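Local atomic coordinates of osmotically inducible lipoprotein OsmE (Pseudomonas aeruginosa PAO1, PDB entry 4DM5), a protein that is of unknown function but, as an osmotically inducible lipoprotein with a BamE-like domain, probably acts at the bacterial outer membrane. Residues Q30-G42 / K49-D61. Residues are numbered along the deposited sequence; the frame is centred on the assembly and turned at random.
Sequences QQEVLRIGGTPSG and KPGSCNSYILNKD
S41 and G42 both face S55 in a classic beta bulge, where the chain leaving helix 30-37 enters edge strand 42-45 antiparallel to strand 52-60, while the helix itself runs parallel to that strand, its axis 11.3 Å away. The nearly straight bond from S55 N to G42 O, 2.8 Å, anchors the pairing; S55 O in return receives two weak bonds, from S41 N and G42 N. On the face that carries C53 and S55, the S55 hydroxyl hydrogen-bonds to C85 N, and C53 is joined to C85 by the disulfide.

The face bearing S52, N54 and Y56 lies against the helix. With its CG beside the backbone N (chi1 -52°), Y56 reaches under the helix end, and P40 approaches the ring obliquely, its CA 3.6 Å from Y56 CE1. A proline suits this corner, being rigid and apolar; P40 CG also packs 3.9 Å from the amide atom N54 ND2. V33 CG1 meets the phenol tip, 3.5 Å from Y56 OH, which in turn accepts a 3.0 Å bond from N54 ND2. G38 leaves the helix with positive phi, where a CB would jam against G37 O, so glycine fits.

Water completes the join. One molecule donates to V33 O and G38 O and accepts from Y56 OH; a second links N54 ND2 to Q30 O; a third joins S52 OG and N54 OD1, with a weak bond from Q30 NE2. The helix thus meets the sheet of this BamE-like domain through a mixed interface: apolar packing of V33 and P40 against Y56, combined with a hydrogen-bond network of N54, Y56 and three waters.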
ATOM      1  N   GLN A  30      -0.160  11.533   2.965  1.00 19.41           N
ATOM      2  CA  GLN A  30      -0.794  11.093   1.733  1.00 20.74           C
ATOM      3  C   GLN A  30      -0.243  11.715   0.482  1.00 20.57           C
ATOM      4  O   GLN A  30       0.040  11.071  -0.567  1.00 20.47           O
ATOM      5  CB  GLN A  30      -2.311  11.351   1.850  1.00 22.36           C
ATOM      6  CG  GLN A  30      -3.027  10.361   2.805  1.00 27.04           C
ATOM      7  CD  GLN A  30      -4.430  10.799   3.206  1.00 32.39           C
ATOM      8  OE1 GLN A  30      -4.645  11.802   3.878  1.00 36.87           O
ATOM      9  NE2 GLN A  30      -5.400  10.029   2.772  1.00 38.38           N
ATOM     10  N   GLN A  31       0.094  13.029   0.541  1.00 21.10           N
ATOM     11  CA  GLN A  31       0.624  13.633  -0.652  1.00 22.71           C
ATOM     12  C   GLN A  31       2.034  13.170  -1.033  1.00 20.71           C
ATOM     13  O   GLN A  31       2.365  13.014  -2.167  1.00 22.56           O
ATOM     14  CB  GLN A  31       0.636  15.195  -0.430  1.00 25.79           C
ATOM     15  CG  GLN A  31      -0.634  15.888  -0.785  1.00 31.47           C
ATOM     16  CD  GLN A  31      -0.442  17.356  -0.711  1.00 36.08           C
ATOM     17  OE1 GLN A  31       0.480  17.914  -1.342  1.00 42.04           O
ATOM     18  NE2 GLN A  31      -1.265  18.001   0.069  1.00 38.17           N
ATOM     19  N   GLU A  32       2.872  12.857  -0.051  1.00 21.32           N
ATOM     20  CA  GLU A  32       4.192  12.345  -0.344  1.00 22.78           C
ATOM     21  C   GLU A  32       4.117  10.920  -0.956  1.00 18.90           C
ATOM     22  O   GLU A  32       4.759  10.603  -1.940  1.00 21.17           O
ATOM     23  CB  GLU A  32       4.988  12.290   0.914  1.00 24.06           C
ATOM     24  CG  GLU A  32       6.406  11.929   0.511  1.00 28.33           C
ATOM     25  CD  GLU A  32       7.496  12.515   1.359  1.00 34.81           C
ATOM     26  OE1 GLU A  32       7.333  12.780   2.592  1.00 37.54           O
ATOM     27  OE2 GLU A  32       8.588  12.656   0.739  1.00 37.08           O
ATOM     28  N   VAL A  33       3.184  10.111  -0.412  1.00 18.43           N
ATOM     29  CA  VAL A  33       3.043   8.842  -1.035  1.00 18.89           C
ATOM     30  C   VAL A  33       2.548   8.969  -2.481  1.00 18.31           C
ATOM     31  O   VAL A  33       3.024   8.212  -3.338  1.00 19.00           O
ATOM     32  CB  VAL A  33       2.076   7.987  -0.216  1.00 17.36           C
ATOM     33  CG1 VAL A  33       1.677   6.680  -0.946  1.00 19.04           C
ATOM     34  CG2 VAL A  33       2.689   7.669   1.149  1.00 18.76           C
ATOM     35  N   LEU A  34       1.604   9.892  -2.759  1.00 18.78           N
ATOM     36  CA  LEU A  34       1.169  10.065  -4.144  1.00 20.63           C
ATOM     37  C   LEU A  34       2.332  10.442  -5.130  1.00 21.88           C
ATOM     38  O   LEU A  34       2.476   9.942  -6.280  1.00 24.15           O
ATOM     39  CB  LEU A  34       0.015  11.141  -4.222  1.00 21.82           C
ATOM     40  CG  LEU A  34      -1.240  10.681  -3.523  1.00 25.30           C
ATOM     41  CD1 LEU A  34      -2.326  11.757  -3.357  1.00 26.93           C
ATOM     42  CD2 LEU A  34      -1.742   9.442  -4.332  1.00 28.11           C
ATOM     43  N   ARG A  35       3.207  11.318  -4.637  1.00 22.25           N
ATOM     44  CA  ARG A  35       4.384  11.679  -5.416  1.00 25.91           C
ATOM     45  C   ARG A  35       5.367  10.573  -5.704  1.00 24.66           C
ATOM     46  O   ARG A  35       5.827  10.373  -6.818  1.00 27.34           O
ATOM     47  CB  ARG A  35       5.119  12.820  -4.686  1.00 26.70           C
ATOM     48  CG  ARG A  35       4.263  14.119  -4.759  1.00 32.78           C
ATOM     49  CD  ARG A  35       4.843  15.473  -4.323  1.00 35.06           C
ATOM     50  NE  ARG A  35       4.699  15.711  -2.919  1.00 34.44           N
ATOM     51  CZ  ARG A  35       3.829  16.427  -2.251  1.00 36.09           C
ATOM     52  NH1 ARG A  35       2.825  17.123  -2.836  1.00 39.87           N
ATOM     53  NH2 ARG A  35       3.933  16.350  -0.915  1.00 34.51           N
ATOM     54  N   ILE A  36       5.556   9.705  -4.687  1.00 22.66           N
ATOM     55  CA  ILE A  36       6.512   8.639  -4.817  1.00 22.26           C
ATOM     56  C   ILE A  36       6.013   7.561  -5.684  1.00 22.37           C
ATOM     57  O   ILE A  36       6.767   6.971  -6.511  1.00 24.57           O
ATOM     58  CB  ILE A  36       6.722   8.011  -3.408  1.00 20.25           C
ATOM     59  CG1 ILE A  36       7.621   8.936  -2.499  1.00 21.03           C
ATOM     60  CG2 ILE A  36       7.429   6.634  -3.540  1.00 20.02           C
ATOM     61  CD1 ILE A  36       7.576   8.600  -1.001  1.00 23.38           C
ATOM     62  N   GLY A  37       4.743   7.218  -5.480  1.00 20.68           N
ATOM     63  CA  GLY A  37       4.175   5.972  -6.086  1.00 23.20           C
ATOM     64  C   GLY A  37       3.316   6.169  -7.315  1.00 23.86           C
ATOM     65  O   GLY A  37       2.907   5.227  -7.995  1.00 26.86           O
ATOM     66  N   GLY A  38       2.922   7.429  -7.551  1.00 23.22           N
ATOM     67  CA  GLY A  38       1.989   7.687  -8.683  1.00 24.63           C
ATOM     68  C   GLY A  38       0.551   7.335  -8.351  1.00 24.82           C
ATOM     69  O   GLY A  38       0.199   7.171  -7.115  1.00 24.43           O
ATOM     70  N   THR A  39      -0.307   7.373  -9.366  1.00 26.82           N
ATOM     71  CA  THR A  39      -1.729   7.189  -9.155  1.00 25.88           C
ATOM     72  C   THR A  39      -2.074   5.763  -8.683  1.00 23.01           C
ATOM     73  O   THR A  39      -1.686   4.792  -9.313  1.00 24.59           O
ATOM     74  CB  THR A  39      -2.473   7.453 -10.468  1.00 30.55           C
ATOM     75  OG1 THR A  39      -2.095   8.766 -10.858  1.00 35.98           O
ATOM     76  CG2 THR A  39      -3.975   7.400 -10.253  1.00 29.48           C
ATOM     77  N   PRO A  40      -2.707   5.668  -7.511  1.00 21.97           N
ATOM     78  CA  PRO A  40      -3.221   4.332  -7.137  1.00 21.89           C
ATOM     79  C   PRO A  40      -4.141   3.700  -8.078  1.00 25.22           C
ATOM     80  O   PRO A  40      -4.921   4.400  -8.817  1.00 23.96           O
ATOM     81  CB  PRO A  40      -3.878   4.505  -5.751  1.00 24.61           C
ATOM     82  CG  PRO A  40      -3.387   5.852  -5.261  1.00 23.01           C
ATOM     83  CD  PRO A  40      -3.092   6.712  -6.548  1.00 22.48           C
ATOM     84  N   SER A  41      -4.126   2.378  -8.173  1.00 24.69           N
ATOM     85  CA  SER A  41      -5.255   1.697  -8.860  1.00 30.27           C
ATOM     86  C   SER A  41      -6.586   2.034  -8.245  1.00 32.80           C
ATOM     87  O   SER A  41      -7.588   2.240  -8.929  1.00 39.38           O
ATOM     88  CB  SER A  41      -5.087   0.186  -8.837  1.00 37.71           C
ATOM     89  OG  SER A  41      -3.859  -0.070  -9.442  1.00 46.68           O
ATOM     90  N   GLY A  42      -6.605   2.169  -6.933  1.00 29.37           N
ATOM     91  CA  GLY A  42      -7.779   2.465  -6.190  1.00 29.90           C
ATOM     92  C   GLY A  42      -7.512   3.028  -4.796  1.00 28.31           C
ATOM     93  O   GLY A  42      -6.430   2.867  -4.274  1.00 23.99           O
ATOM     94  N   LYS A  49     -10.562   0.129  10.653  1.00 35.54           N
ATOM     95  CA  LYS A  49      -9.721   1.100  11.460  1.00 37.31           C
ATOM     96  C   LYS A  49      -9.962   2.499  10.930  1.00 36.68           C
ATOM     97  O   LYS A  49     -10.346   2.659   9.777  1.00 31.26           O
ATOM     98  CB  LYS A  49      -8.242   0.780  11.356  1.00 39.15           C
ATOM     99  CG  LYS A  49      -7.894  -0.502  12.027  1.00 44.80           C
ATOM    100  CD  LYS A  49      -6.431  -0.783  12.174  1.00 48.67           C
ATOM    101  CE  LYS A  49      -6.353  -2.195  12.739  1.00 50.91           C
ATOM    102  NZ  LYS A  49      -4.998  -2.820  12.639  1.00 53.50           N
ATOM    103  N   PRO A  50      -9.724   3.557  11.766  1.00 33.34           N
ATOM    104  CA  PRO A  50      -9.744   4.868  11.101  1.00 30.13           C
ATOM    105  C   PRO A  50      -8.646   4.890  10.000  1.00 24.29           C
ATOM    106  O   PRO A  50      -7.598   4.199  10.101  1.00 29.43           O
ATOM    107  CB  PRO A  50      -9.391   5.833  12.257  1.00 28.86           C
ATOM    108  CG  PRO A  50     -10.170   5.220  13.394  1.00 33.49           C
ATOM    109  CD  PRO A  50      -9.927   3.717  13.226  1.00 34.90           C
ATOM    110  N   GLY A  51      -8.899   5.685   8.974  1.00 23.27           N
ATOM    111  CA  GLY A  51      -7.860   6.014   7.979  1.00 22.31           C
ATOM    112  C   GLY A  51      -8.272   5.397   6.646  1.00 22.77           C
ATOM    113  O   GLY A  51      -9.445   4.969   6.471  1.00 24.02           O
ATOM    114  N   SER A  52      -7.344   5.250   5.729  1.00 19.66           N
ATOM    115  CA  SER A  52      -7.662   4.983   4.396  1.00 20.98           C
ATOM    116  C   SER A  52      -6.540   4.112   3.803  1.00 18.82           C
ATOM    117  O   SER A  52      -5.560   3.823   4.468  1.00 20.08           O
ATOM    118  CB  SER A  52      -7.710   6.203   3.578  1.00 21.96           C
ATOM    119  OG  SER A  52      -6.473   6.813   3.673  1.00 26.17           O
ATOM    120  N   CYS A  53      -6.811   3.606   2.642  1.00 17.68           N
ATOM    121  CA  CYS A  53      -5.850   2.620   2.056  1.00 17.21           C
ATOM    122  C   CYS A  53      -5.755   2.905   0.542  1.00 17.69           C
ATOM    123  O   CYS A  53      -6.740   3.097  -0.151  1.00 19.38           O
ATOM    124  CB  CYS A  53      -6.367   1.217   2.325  1.00 18.90           C
ATOM    125  SG  CYS A  53      -5.178  -0.061   1.847  0.70 17.22           S
ATOM    126  N   ASN A  54      -4.526   2.849   0.006  1.00 17.00           N
ATOM    127  CA  ASN A  54      -4.323   2.932  -1.437  1.00 16.58           C
ATOM    128  C   ASN A  54      -3.881   1.600  -1.997  1.00 16.19           C
ATOM    129  O   ASN A  54      -2.974   0.937  -1.409  1.00 16.53           O
ATOM    130  CB  ASN A  54      -3.116   3.869  -1.727  1.00 18.15           C
ATOM    131  CG  ASN A  54      -3.335   5.382  -1.414  1.00 19.84           C
ATOM    132  OD1 ASN A  54      -4.448   5.757  -1.085  1.00 24.82           O
ATOM    133  ND2 ASN A  54      -2.301   6.195  -1.561  1.00 22.68           N
ATOM    134  N   SER A  55      -4.514   1.211  -3.089  1.00 18.12           N
ATOM    135  CA  SER A  55      -4.153  -0.147  -3.684  1.00 18.31           C
ATOM    136  C   SER A  55      -3.360   0.124  -4.929  1.00 18.40           C
ATOM    137  O   SER A  55      -3.704   1.028  -5.751  1.00 20.66           O
ATOM    138  CB  SER A  55      -5.362  -0.952  -4.118  1.00 23.05           C
ATOM    139  OG  SER A  55      -6.073  -1.481  -3.036  1.00 31.17           O
ATOM    140  N   TYR A  56      -2.356  -0.728  -5.210  1.00 16.85           N
ATOM    141  CA  TYR A  56      -1.507  -0.629  -6.435  1.00 18.74           C
ATOM    142  C   TYR A  56      -1.268  -1.980  -7.015  1.00 18.54           C
ATOM    143  O   TYR A  56      -1.512  -3.043  -6.319  1.00 18.16           O
ATOM    144  CB  TYR A  56      -0.128  -0.064  -6.082  1.00 17.67           C
ATOM    145  CG  TYR A  56      -0.183   1.242  -5.285  1.00 16.98           C
ATOM    146  CD1 TYR A  56      -0.122   2.440  -5.982  1.00 19.47           C
ATOM    147  CD2 TYR A  56      -0.274   1.262  -3.926  1.00 15.90           C
ATOM    148  CE1 TYR A  56      -0.143   3.660  -5.295  1.00 18.98           C
ATOM    149  CE2 TYR A  56      -0.308   2.465  -3.160  1.00 17.09           C
ATOM    150  CZ  TYR A  56      -0.210   3.676  -3.893  1.00 19.20           C
ATOM    151  OH  TYR A  56      -0.188   4.871  -3.252  1.00 20.35           O
ATOM    152  N   ILE A  57      -0.873  -1.976  -8.288  1.00 20.67           N
ATOM    153  CA  ILE A  57      -0.336  -3.214  -8.842  1.00 20.29           C
ATOM    154  C   ILE A  57       1.098  -2.836  -9.229  1.00 21.72           C
ATOM    155  O   ILE A  57       1.338  -1.985 -10.090  1.00 23.41           O
ATOM    156  CB  ILE A  57      -1.126  -3.634 -10.116  1.00 23.64           C
ATOM    157  CG1 ILE A  57      -2.576  -3.941  -9.740  1.00 27.55           C
ATOM    158  CG2 ILE A  57      -0.336  -4.779 -10.785  1.00 24.74           C
ATOM    159  CD1 ILE A  57      -2.823  -5.170  -8.895  1.00 31.41           C
ATOM    160  N   LEU A  58       2.060  -3.523  -8.633  1.00 20.58           N
ATOM    161  CA  LEU A  58       3.461  -3.317  -9.042  1.00 20.12           C
ATOM    162  C   LEU A  58       3.699  -4.132 -10.286  1.00 21.80           C
ATOM    163  O   LEU A  58       3.133  -5.287 -10.400  1.00 24.53           O
ATOM    164  CB  LEU A  58       4.376  -3.819  -7.937  1.00 19.43           C
ATOM    165  CG  LEU A  58       4.222  -3.236  -6.518  1.00 21.23           C
ATOM    166  CD1 LEU A  58       5.150  -3.955  -5.555  1.00 22.73           C
ATOM    167  CD2 LEU A  58       4.354  -1.724  -6.535  1.00 23.59           C
ATOM    168  N   ASN A  59       4.470  -3.565 -11.207  1.00 22.53           N
ATOM    169  CA  ASN A  59       4.728  -4.276 -12.470  1.00 25.24           C
ATOM    170  C   ASN A  59       6.224  -4.168 -12.711  1.00 24.38           C
ATOM    171  O   ASN A  59       6.762  -3.070 -13.012  1.00 25.41           O
ATOM    172  CB  ASN A  59       3.918  -3.588 -13.585  1.00 31.36           C
ATOM    173  CG  ASN A  59       3.897  -4.379 -14.861  1.00 38.27           C
ATOM    174  OD1 ASN A  59       4.449  -5.471 -14.963  1.00 38.37           O
ATOM    175  ND2 ASN A  59       3.208  -3.836 -15.842  1.00 44.00           N
ATOM    176  N   LYS A  60       6.916  -5.292 -12.623  1.00 21.14           N
ATOM    177  CA  LYS A  60       8.356  -5.250 -12.745  1.00 22.20           C
ATOM    178  C   LYS A  60       8.777  -6.548 -13.395  1.00 24.36           C
ATOM    179  O   LYS A  60       8.452  -7.637 -12.902  1.00 24.94           O
ATOM    180  CB  LYS A  60       9.035  -5.138 -11.367  1.00 22.70           C
ATOM    181  CG  LYS A  60      10.571  -5.091 -11.466  1.00 25.42           C
ATOM    182  CD  LYS A  60      11.104  -3.904 -12.250  1.00 27.85           C
ATOM    183  CE  LYS A  60      12.617  -3.860 -12.073  1.00 30.18           C
ATOM    184  NZ  LYS A  60      13.118  -2.721 -12.871  1.00 38.56           N
ATOM    185  N   ASP A  61       9.488  -6.420 -14.530  1.00 26.52           N
ATOM    186  CA  ASP A  61      10.132  -7.621 -15.133  1.00 28.11           C
ATOM    187  C   ASP A  61       9.073  -8.699 -15.477  1.00 28.05           C
ATOM    188  O   ASP A  61       9.390  -9.947 -15.304  1.00 28.54           O
ATOM    189  CB  ASP A  61      11.166  -8.204 -14.212  1.00 29.47           C
ATOM    190  CG  ASP A  61      12.428  -7.256 -14.024  1.00 28.44           C
ATOM    191  OD1 ASP A  61      12.540  -6.316 -14.856  1.00 31.67           O
ATOM    192  OD2 ASP A  61      13.214  -7.551 -13.135  1.00 34.96           O
TER
HETATM  193  O   HOH W   1      -5.757   7.134   1.177  1.00 30.18           O
HETATM  194  O   HOH W   2      -1.896   8.875  -0.800  1.00 32.97           O
HETATM  195  O   HOH W   3       1.323   6.638  -4.703  1.00 21.27           O
HETATM  196  O   HOH W   4      -0.975   0.748  -9.385  1.00 34.91           O